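Local atomic coordinates of fructose-bisphosphate aldolase (Thermus caldophilus, PDB entry 2FJK), a protein that belongs to the class II fructose-bisphosphate aldolases, enzymes built on a TIM barrel, and here carries 1,3-dihydroxyacetonephosphate in its pocket. Residues I45-E50 / K249-T254; G20-N25 / K293-L298; E106-N111 / M162-A167. All coordinates share one frame; numbering follows the deposited sequence.

Interaction 1 (I45-E50 / K249-T254); sequences ILALSE and KINTDT. With 13P (1,3-dihydroxyacetonephosphate), chain E.
I45 faces K249 and A47 faces N251 across a gap too wide for directly paired strands: the CA atoms of I45 and K249 are 8.7 Å apart, and those of A47 and N251 8.1 Å. Strands 44-47 and 247-252 run parallel, and strand 19-23 lies between them, its backbone bonded to I45 and A47 on one flank and to I250 and T252 on the other. What joins the two segments directly is therefore side-chain packing inside the barrel. I45 ends in CD1, which comes up against the middle of the K249 chain, nearest CD at 3.9 Å, with CG and CE only slightly farther; the two side chains cross at about a right angle. K249 is extended all the way from CB, so its methylenes offer an apolar flank to I45 while NZ travels on to a salt bridge with E130 and a hydrogen bond to H78. Two residues further along each strand, A47 CB touches N251 OD1 at 4.0 Å, a simple van der Waals contact. Beyond T252 the strand ends and the chain enters helix 254-270, where the ligand's phosphate is held. D253 N and T254 N both donate to O3P of 13P, each at 2.7 Å, with N-H...O angles of 140° and 149°. T254 OG1 stands beside its own backbone N (chi1 -67°), which lets hydroxyl and amide serve one phosphate; its bond to O1P of 13P is modelled short, at 2.5 Å. D253 holds the N-cap position without a capping bond of its own, and its carboxylate turns to R257 instead. The helix start probably adds favourable electrostatics to this grip. A phosphate held by backbone amides at a helix N-terminus, past the C-terminal end of a strand, is the classic phosphate site of TIM barrels.

Interaction 2 (G20-N25 / K293-L298); sequences GAFNTN and KSRMEL
F22 and R295 meet because their first torsions send them toward each other: F22 has CG beside its backbone N and anti to the carbonyl carbon, while R295 places CG roughly opposite its backbone N (chi1 -151°) and then bends at chi2 (59°). The ring of F22 consequently presents its CE2-CZ edge to the first two carbons of R295. R295 CG lies 3.6 Å from F22 CE2, near the ring plane, and R295 CB, also in that plane, is 3.8 Å from F22 CE2. Since the contact is made by methylenes at the ring edge, it is aliphatic packing rather than a cation-pi pair; the guanidinium is carried away from the ring, its plane turned 69° from that of F22. The bend at chi2 matters for this, because it leads NE away to T252 OG1, with which it forms a hydrogen bond. The side chain of R295 lies about 7 Å from 13P, so the same residue packs on the barrel wall and reaches the neighbourhood of the pocket. M296, a selenomethionine, adds a looser apolar touch, its CG at 4.4 Å from F22 CZ. F22 CE1 also comes 3.5 Å from G20 CA, so the ring lies close to its own strand at a residue that has no side chain. Both R295 and M296 lie in a regular helix (E297 N to K293 O 2.9 Å), and R295 is the one whose CB is directed at the strand. M296 also packs on A36 of helix 27-38, and F22 on V44 and T252 of the strands alongside. While F22 points out to the helix, N23 points in and touches 13P. Neighbouring residues of one strand, one packed outward under a helix and one turned inward to the pocket, are characteristic of the TIM-barrel wall, here covered by helix 277-299.

Interaction 3 (E106-N111 / M162-A167); sequences EDFETN and MERTGA
R164 starts at a CB directed toward E106-N111 and runs out to a salt bridge with E109. Its side chain packs on V112 of helix 108-124, and a bend at chi3 (18°, close to eclipsed) swings the guanidinium round to the glutamate. CZ remains behind the contact, 3.8 Å from E109 OE1. At the tip NH1 does most of the work: it donates to E109 OE2 at 2.7 Å with an N-H...O angle of 145°, in the guanidinium plane and on the syn side of the carboxylate, slightly out of the carboxylate plane. Two weak bonds, from NH1 and NH2 to E109 OE1, both 3.3 Å, complete the grip, and the two flat groups are 25° apart. NH1 also comes 4.3 Å from F108 CE2, an oblique touch. R164 also touches a crystal neighbour, which may influence this pose. D107 caps helix 108-124 through OD1, which accepts from T110 N at 3.0 Å. The bridge thus ties the first turn of helix 108-124 to the last turn of helix 155-164, on the outside of the barrel, with F108 packing on E157 and I160 of helix 155-164 and on L133 of strand 128-133.

How the interactions relate
Interactions 1 and 2 belong to the buried core and share one sheet: strand 19-23, which carries the first segment of interaction 2, lies between the two strands of interaction 1, with its A21 N 2.8 Å from I250 O and its F22 O 2.9 Å from A47 N. They differ by side of the wall, since interaction 1 packs inside the barrel beside the ligand whereas interaction 2 joins its outer face to a helix. Interaction 3 stands apart at the surface, its centre about 22 Å from that of interaction 1 and 29 Å from that of interaction 2. Its chemistry matches its place: a charged bridge between outer helices, where the buried pair meet mainly through carbon.

Interaction 1 (I45-E50 / K249-T254)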
loop_
_atom_site.group_PDB
_atom_site.type_symbol
_atom_site.label_atom_id
_atom_site.label_comp_id
_atom_site.label_asym_id
_atom_site.label_seq_id
_atom_site.Cartn_x
_atom_site.Cartn_y
_atom_site.Cartn_z
ATOM N N ILE A 45 0.701 2.328 -20.781
ATOM C CA ILE A 45 -0.445 2.930 -20.120
ATOM C C ILE A 45 -1.477 1.858 -19.802
ATOM O O ILE A 45 -1.881 1.095 -20.681
ATOM C CB ILE A 45 -1.119 3.995 -21.016
ATOM C CG1 ILE A 45 -0.186 5.197 -21.191
ATOM C CG2 ILE A 45 -2.431 4.456 -20.394
ATOM C CD1 ILE A 45 -0.728 6.262 -22.127
ATOM N N LEU A 46 -1.887 1.785 -18.542
ATOM C CA LEU A 46 -2.915 0.831 -18.142
ATOM C C LEU A 46 -4.247 1.588 -18.213
ATOM O O LEU A 46 -4.471 2.558 -17.484
ATOM C CB LEU A 46 -2.644 0.313 -16.725
ATOM C CG LEU A 46 -1.382 -0.548 -16.611
ATOM C CD1 LEU A 46 -1.253 -1.129 -15.218
ATOM C CD2 LEU A 46 -1.470 -1.670 -17.612
ATOM N N ALA A 47 -5.117 1.159 -19.121
ATOM C CA ALA A 47 -6.409 1.809 -19.307
ATOM C C ALA A 47 -7.545 1.041 -18.657
ATOM O O ALA A 47 -7.659 -0.177 -18.803
ATOM C CB ALA A 47 -6.695 1.993 -20.810
ATOM N N LEU A 48 -8.378 1.760 -17.923
ATOM C CA LEU A 48 -9.514 1.142 -17.284
ATOM C C LEU A 48 -10.791 1.905 -17.600
ATOM O O LEU A 48 -10.961 3.039 -17.181
ATOM C CB LEU A 48 -9.328 1.086 -15.771
ATOM C CG LEU A 48 -8.391 0.028 -15.198
ATOM C CD1 LEU A 48 -6.934 0.428 -15.443
ATOM C CD2 LEU A 48 -8.672 -0.107 -13.708
ATOM N N SER A 49 -11.699 1.267 -18.326
ATOM C CA SER A 49 -12.968 1.900 -18.661
ATOM C C SER A 49 -13.773 1.976 -17.374
ATOM O O SER A 49 -13.313 1.549 -16.304
ATOM C CB SER A 49 -13.725 1.043 -19.670
ATOM O OG SER A 49 -14.128 -0.178 -19.056
ATOM N N GLU A 50 -14.978 2.519 -17.471
ATOM C CA GLU A 50 -15.852 2.603 -16.316
ATOM C C GLU A 50 -16.372 1.194 -16.054
ATOM O O GLU A 50 -16.708 0.842 -14.914
ATOM C CB GLU A 50 -17.002 3.571 -16.592
ATOM C CG GLU A 50 -16.843 4.898 -15.862
ATOM C CD GLU A 50 -17.822 5.948 -16.338
ATOM O OE1 GLU A 50 -19.005 5.610 -16.543
ATOM O OE2 GLU A 50 -17.411 7.115 -16.504
ATOM N N LYS A 249 -0.440 8.311 -28.468
ATOM C CA LYS A 249 -1.071 7.302 -27.624
ATOM C C LYS A 249 -2.097 6.503 -28.415
ATOM O O LYS A 249 -2.998 7.069 -29.044
ATOM C CB LYS A 249 -1.754 7.958 -26.428
ATOM C CG LYS A 249 -2.734 7.038 -25.717
ATOM C CD LYS A 249 -3.396 7.729 -24.532
ATOM C CE LYS A 249 -4.478 6.836 -23.928
ATOM N NZ LYS A 249 -4.970 7.384 -22.644
ATOM N N ILE A 250 -1.963 5.183 -28.365
ATOM C CA ILE A 250 -2.855 4.303 -29.095
ATOM C C ILE A 250 -3.521 3.284 -28.177
ATOM O O ILE A 250 -2.852 2.510 -27.484
ATOM C CB ILE A 250 -2.083 3.569 -30.200
ATOM C CG1 ILE A 250 -1.230 4.576 -30.973
ATOM C CG2 ILE A 250 -3.048 2.892 -31.145
ATOM C CD1 ILE A 250 -0.313 3.946 -31.980
ATOM N N ASN A 251 -4.849 3.287 -28.181
ATOM C CA ASN A 251 -5.619 2.375 -27.349
ATOM C C ASN A 251 -5.932 1.055 -28.044
ATOM O O ASN A 251 -6.322 1.032 -29.213
ATOM C CB ASN A 251 -6.917 3.050 -26.923
ATOM C CG ASN A 251 -6.809 3.743 -25.577
ATOM O OD1 ASN A 251 -7.262 3.212 -24.555
ATOM N ND2 ASN A 251 -6.213 4.932 -25.565
ATOM N N THR A 252 -5.768 -0.042 -27.306
ATOM C CA THR A 252 -6.043 -1.394 -27.810
ATOM C C THR A 252 -6.838 -2.168 -26.767
ATOM O O THR A 252 -6.397 -2.311 -25.625
ATOM C CB THR A 252 -4.747 -2.183 -28.078
ATOM O OG1 THR A 252 -3.910 -1.431 -28.955
ATOM C CG2 THR A 252 -5.063 -3.539 -28.721
ATOM N N ASP A 253 -7.997 -2.687 -27.165
ATOM C CA ASP A 253 -8.853 -3.423 -26.244
ATOM C C ASP A 253 -9.389 -4.705 -26.887
ATOM O O ASP A 253 -9.119 -5.801 -26.403
ATOM C CB ASP A 253 -10.006 -2.508 -25.800
ATOM C CG ASP A 253 -10.921 -3.155 -24.786
ATOM O OD1 ASP A 253 -10.622 -4.269 -24.321
ATOM O OD2 ASP A 253 -11.951 -2.534 -24.449
ATOM N N THR A 254 -10.151 -4.556 -27.969
ATOM C CA THR A 254 -10.715 -5.692 -28.694
ATOM C C THR A 254 -9.691 -6.806 -28.995
ATOM O O THR A 254 -9.966 -7.986 -28.765
ATOM C CB THR A 254 -11.332 -5.238 -30.046
ATOM O OG1 THR A 254 -12.482 -4.419 -29.804
ATOM C CG2 THR A 254 -11.734 -6.441 -30.885
HETATM P P 13P E . -10.909 -1.188 -29.584
HETATM O O1P 13P E . -12.331 -1.907 -29.396
HETATM O O2P 13P E . -10.743 -0.923 -31.136
HETATM O O3P 13P E . -9.782 -2.147 -29.092
HETATM O O1 13P E . -10.914 0.172 -28.729
HETATM C C1 13P E . -9.697 0.604 -28.125
HETATM C C2 13P E . -9.963 2.013 -27.654
HETATM O O2 13P E . -10.423 2.833 -28.444
HETATM C C3 13P E . -9.669 2.426 -26.213
HETATM O O3 13P E . -10.111 3.759 -25.979
#

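Interaction 2 (G20-N25 / K293-L298)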
loop_
_atom_site.group_PDB
_atom_site.type_symbol
_atom_site.label_atom_id
_atom_site.label_comp_id
_atom_site.label_asym_id
_atom_site.label_seq_id
_atom_site.Cartn_x
_atom_site.Cartn_y
_atom_site.Cartn_z
ATOM N N GLY A 20 1.578 2.482 -26.243
ATOM C CA GLY A 20 0.336 1.734 -26.183
ATOM C C GLY A 20 -0.438 1.853 -24.883
ATOM O O GLY A 20 0.140 1.833 -23.795
ATOM N N ALA A 21 -1.751 2.010 -25.002
ATOM C CA ALA A 21 -2.631 2.078 -23.843
ATOM C C ALA A 21 -3.405 0.779 -23.998
ATOM O O ALA A 21 -3.920 0.486 -25.080
ATOM C CB ALA A 21 -3.572 3.289 -23.931
ATOM N N PHE A 22 -3.459 -0.013 -22.935
ATOM C CA PHE A 22 -4.146 -1.289 -23.000
ATOM C C PHE A 22 -5.172 -1.449 -21.893
ATOM O O PHE A 22 -4.876 -1.230 -20.713
ATOM C CB PHE A 22 -3.134 -2.432 -22.940
ATOM C CG PHE A 22 -2.050 -2.337 -23.979
ATOM C CD1 PHE A 22 -0.936 -1.529 -23.772
ATOM C CD2 PHE A 22 -2.147 -3.050 -25.169
ATOM C CE1 PHE A 22 0.070 -1.430 -24.733
ATOM C CE2 PHE A 22 -1.147 -2.958 -26.142
ATOM C CZ PHE A 22 -0.036 -2.144 -25.921
ATOM N N ASN A 23 -6.379 -1.839 -22.284
ATOM C CA ASN A 23 -7.471 -2.021 -21.338
ATOM C C ASN A 23 -7.284 -3.284 -20.531
ATOM O O ASN A 23 -6.852 -4.306 -21.056
ATOM C CB ASN A 23 -8.809 -2.064 -22.080
ATOM C CG ASN A 23 -9.192 -0.725 -22.624
ATOM O OD1 ASN A 23 -9.775 0.108 -21.917
ATOM N ND2 ASN A 23 -8.846 -0.484 -23.879
ATOM N N THR A 24 -7.604 -3.192 -19.243
ATOM C CA THR A 24 -7.476 -4.316 -18.325
ATOM C C THR A 24 -8.737 -4.403 -17.504
ATOM O O THR A 24 -9.353 -3.384 -17.214
ATOM C CB THR A 24 -6.358 -4.121 -17.302
ATOM O OG1 THR A 24 -5.194 -3.598 -17.942
ATOM C CG2 THR A 24 -6.042 -5.448 -16.634
ATOM N N ASN A 25 -9.086 -5.611 -17.092
ATOM C CA ASN A 25 -10.265 -5.825 -16.274
ATOM C C ASN A 25 -9.993 -6.744 -15.078
ATOM O O ASN A 25 -10.831 -6.878 -14.194
ATOM C CB ASN A 25 -11.403 -6.360 -17.148
ATOM C CG ASN A 25 -12.102 -5.246 -17.915
ATOM O OD1 ASN A 25 -12.986 -4.585 -17.382
ATOM N ND2 ASN A 25 -11.685 -5.016 -19.159
ATOM N N LYS A 293 2.995 -7.227 -26.907
ATOM C CA LYS A 293 4.363 -7.100 -27.400
ATOM C C LYS A 293 4.393 -6.667 -28.855
ATOM O O LYS A 293 4.996 -5.645 -29.180
ATOM C CB LYS A 293 5.125 -8.421 -27.212
ATOM C CG LYS A 293 5.574 -8.653 -25.777
ATOM C CD LYS A 293 6.064 -10.069 -25.535
ATOM C CE LYS A 293 7.240 -10.438 -26.426
ATOM N NZ LYS A 293 7.593 -11.882 -26.289
ATOM N N SER A 294 3.734 -7.421 -29.730
ATOM C CA SER A 294 3.727 -7.055 -31.146
ATOM C C SER A 294 3.156 -5.644 -31.316
ATOM O O SER A 294 3.609 -4.868 -32.163
ATOM C CB SER A 294 2.933 -8.076 -31.973
ATOM O OG SER A 294 1.582 -8.169 -31.570
ATOM N N ARG A 295 2.176 -5.315 -30.482
ATOM C CA ARG A 295 1.547 -3.999 -30.505
ATOM C C ARG A 295 2.618 -2.938 -30.253
ATOM O O ARG A 295 2.677 -1.912 -30.936
ATOM C CB ARG A 295 0.490 -3.930 -29.405
ATOM C CG ARG A 295 -0.655 -3.018 -29.701
ATOM C CD ARG A 295 -1.363 -3.449 -30.967
ATOM N NE ARG A 295 -2.496 -2.580 -31.218
ATOM C CZ ARG A 295 -3.033 -2.374 -32.411
ATOM N NH1 ARG A 295 -2.544 -2.977 -33.488
ATOM N NH2 ARG A 295 -4.058 -1.551 -32.521
HETATM N N MSE A 296 3.455 -3.187 -29.249
HETATM C CA MSE A 296 4.532 -2.263 -28.914
HETATM C C MSE A 296 5.560 -2.193 -30.051
HETATM O O MSE A 296 6.185 -1.155 -30.249
HETATM C CB MSE A 296 5.208 -2.684 -27.606
HETATM C CG MSE A 296 4.269 -2.656 -26.413
HETATM SE SE MSE A 296 5.026 -3.411 -24.814
HETATM C CE MSE A 296 4.661 -5.251 -25.087
ATOM N N GLU A 297 5.735 -3.290 -30.789
ATOM C CA GLU A 297 6.662 -3.302 -31.925
ATOM C C GLU A 297 6.122 -2.388 -33.018
ATOM O O GLU A 297 6.866 -1.661 -33.658
ATOM C CB GLU A 297 6.803 -4.696 -32.523
ATOM C CG GLU A 297 7.574 -5.688 -31.698
ATOM C CD GLU A 297 7.851 -6.956 -32.479
ATOM O OE1 GLU A 297 6.882 -7.592 -32.947
ATOM O OE2 GLU A 297 9.040 -7.311 -32.631
ATOM N N LEU A 298 4.817 -2.451 -33.235
ATOM C CA LEU A 298 4.169 -1.633 -34.248
ATOM C C LEU A 298 4.192 -0.160 -33.849
ATOM O O LEU A 298 4.321 0.718 -34.697
ATOM C CB LEU A 298 2.724 -2.102 -34.441
ATOM C CG LEU A 298 1.824 -1.297 -35.381
ATOM C CD1 LEU A 298 2.416 -1.293 -36.793
ATOM C CD2 LEU A 298 0.428 -1.911 -35.378
#

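Interaction 3 (E106-N111 / M162-A167)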
loop_
_atom_site.group_PDB
_atom_site.type_symbol
_atom_site.label_atom_id
_atom_site.label_comp_id
_atom_site.label_asym_id
_atom_site.label_seq_id
_atom_site.Cartn_x
_atom_site.Cartn_y
_atom_site.Cartn_z
ATOM N N GLU A 106 -21.677 16.015 -27.059
ATOM C CA GLU A 106 -22.320 17.281 -26.696
ATOM C C GLU A 106 -21.834 18.419 -27.587
ATOM O O GLU A 106 -20.788 18.310 -28.237
ATOM C CB GLU A 106 -22.015 17.624 -25.234
ATOM C CG GLU A 106 -22.540 16.605 -24.240
ATOM C CD GLU A 106 -23.873 17.010 -23.665
ATOM O OE1 GLU A 106 -24.622 17.729 -24.352
ATOM O OE2 GLU A 106 -24.175 16.603 -22.529
ATOM N N ASP A 107 -22.589 19.514 -27.619
ATOM C CA ASP A 107 -22.183 20.655 -28.431
ATOM C C ASP A 107 -20.847 21.155 -27.897
ATOM O O ASP A 107 -20.458 20.832 -26.768
ATOM C CB ASP A 107 -23.237 21.770 -28.390
ATOM C CG ASP A 107 -23.766 22.021 -26.997
ATOM O OD1 ASP A 107 -22.945 22.050 -26.065
ATOM O OD2 ASP A 107 -24.998 22.197 -26.834
ATOM N N PHE A 108 -20.149 21.940 -28.709
ATOM C CA PHE A 108 -18.840 22.463 -28.337
ATOM C C PHE A 108 -18.748 23.144 -26.973
ATOM O O PHE A 108 -17.846 22.851 -26.194
ATOM C CB PHE A 108 -18.341 23.439 -29.404
ATOM C CG PHE A 108 -16.866 23.726 -29.319
ATOM C CD1 PHE A 108 -15.938 22.762 -29.697
ATOM C CD2 PHE A 108 -16.408 24.958 -28.866
ATOM C CE1 PHE A 108 -14.576 23.019 -29.632
ATOM C CE2 PHE A 108 -15.043 25.229 -28.794
ATOM C CZ PHE A 108 -14.124 24.258 -29.179
ATOM N N GLU A 109 -19.664 24.061 -26.685
ATOM C CA GLU A 109 -19.627 24.775 -25.410
ATOM C C GLU A 109 -19.796 23.866 -24.201
ATOM O O GLU A 109 -19.130 24.056 -23.182
ATOM C CB GLU A 109 -20.691 25.881 -25.374
ATOM C CG GLU A 109 -20.397 27.084 -26.274
ATOM C CD GLU A 109 -19.070 27.747 -25.953
ATOM O OE1 GLU A 109 -18.829 28.051 -24.766
ATOM O OE2 GLU A 109 -18.272 27.968 -26.889
ATOM N N THR A 110 -20.687 22.886 -24.300
ATOM C CA THR A 110 -20.899 21.962 -23.189
ATOM C C THR A 110 -19.691 21.042 -23.014
ATOM O O THR A 110 -19.332 20.689 -21.896
ATOM C CB THR A 110 -22.164 21.111 -23.404
ATOM O OG1 THR A 110 -23.292 21.982 -23.564
ATOM C CG2 THR A 110 -22.416 20.192 -22.198
ATOM N N ASN A 111 -19.065 20.664 -24.127
ATOM C CA ASN A 111 -17.897 19.792 -24.097
ATOM C C ASN A 111 -16.810 20.558 -23.363
ATOM O O ASN A 111 -16.255 20.075 -22.375
ATOM C CB ASN A 111 -17.428 19.474 -25.520
ATOM C CG ASN A 111 -16.405 18.351 -25.566
ATOM O OD1 ASN A 111 -15.753 18.045 -24.570
ATOM N ND2 ASN A 111 -16.252 17.739 -26.739
HETATM N N MSE A 162 -8.640 22.772 -27.106
HETATM C CA MSE A 162 -7.467 22.563 -26.266
HETATM C C MSE A 162 -7.040 23.810 -25.486
HETATM O O MSE A 162 -6.539 23.704 -24.369
HETATM C CB MSE A 162 -6.303 22.057 -27.122
HETATM C CG MSE A 162 -6.468 20.612 -27.562
HETATM SE SE MSE A 162 -6.629 19.427 -26.034
HETATM C CE MSE A 162 -4.757 18.959 -25.851
ATOM N N GLU A 163 -7.230 24.991 -26.065
ATOM C CA GLU A 163 -6.858 26.214 -25.368
ATOM C C GLU A 163 -7.882 26.607 -24.296
ATOM O O GLU A 163 -7.504 26.979 -23.185
ATOM C CB GLU A 163 -6.656 27.354 -26.373
ATOM C CG GLU A 163 -5.359 27.226 -27.172
ATOM C CD GLU A 163 -5.222 28.263 -28.282
ATOM O OE1 GLU A 163 -4.128 28.345 -28.884
ATOM O OE2 GLU A 163 -6.203 28.987 -28.560
ATOM N N ARG A 164 -9.171 26.510 -24.616
ATOM C CA ARG A 164 -10.216 26.873 -23.657
ATOM C C ARG A 164 -10.251 25.898 -22.479
ATOM O O ARG A 164 -10.644 26.265 -21.371
ATOM C CB ARG A 164 -11.580 26.925 -24.346
ATOM C CG ARG A 164 -11.577 27.659 -25.675
ATOM C CD ARG A 164 -12.931 28.281 -25.967
ATOM N NE ARG A 164 -13.748 28.404 -24.763
ATOM C CZ ARG A 164 -15.076 28.419 -24.760
ATOM N NH1 ARG A 164 -15.742 28.318 -25.901
ATOM N NH2 ARG A 164 -15.735 28.536 -23.616
ATOM N N THR A 165 -9.869 24.650 -22.726
ATOM C CA THR A 165 -9.810 23.652 -21.662
ATOM C C THR A 165 -8.319 23.519 -21.366
ATOM O O THR A 165 -7.491 23.889 -22.194
ATOM C CB THR A 165 -10.341 22.272 -22.116
ATOM O OG1 THR A 165 -9.435 21.696 -23.066
ATOM C CG2 THR A 165 -11.711 22.405 -22.747
ATOM N N GLY A 166 -7.960 23.008 -20.200
ATOM C CA GLY A 166 -6.542 22.860 -19.915
ATOM C C GLY A 166 -6.064 21.453 -20.230
ATOM O O GLY A 166 -5.017 21.026 -19.743
ATOM N N ALA A 167 -6.822 20.730 -21.052
ATOM C CA ALA A 167 -6.464 19.356 -21.389
ATOM C C ALA A 167 -5.003 19.204 -21.825
ATOM O O ALA A 167 -4.405 20.120 -22.390
ATOM C CB ALA A 167 -7.401 18.814 -22.464
#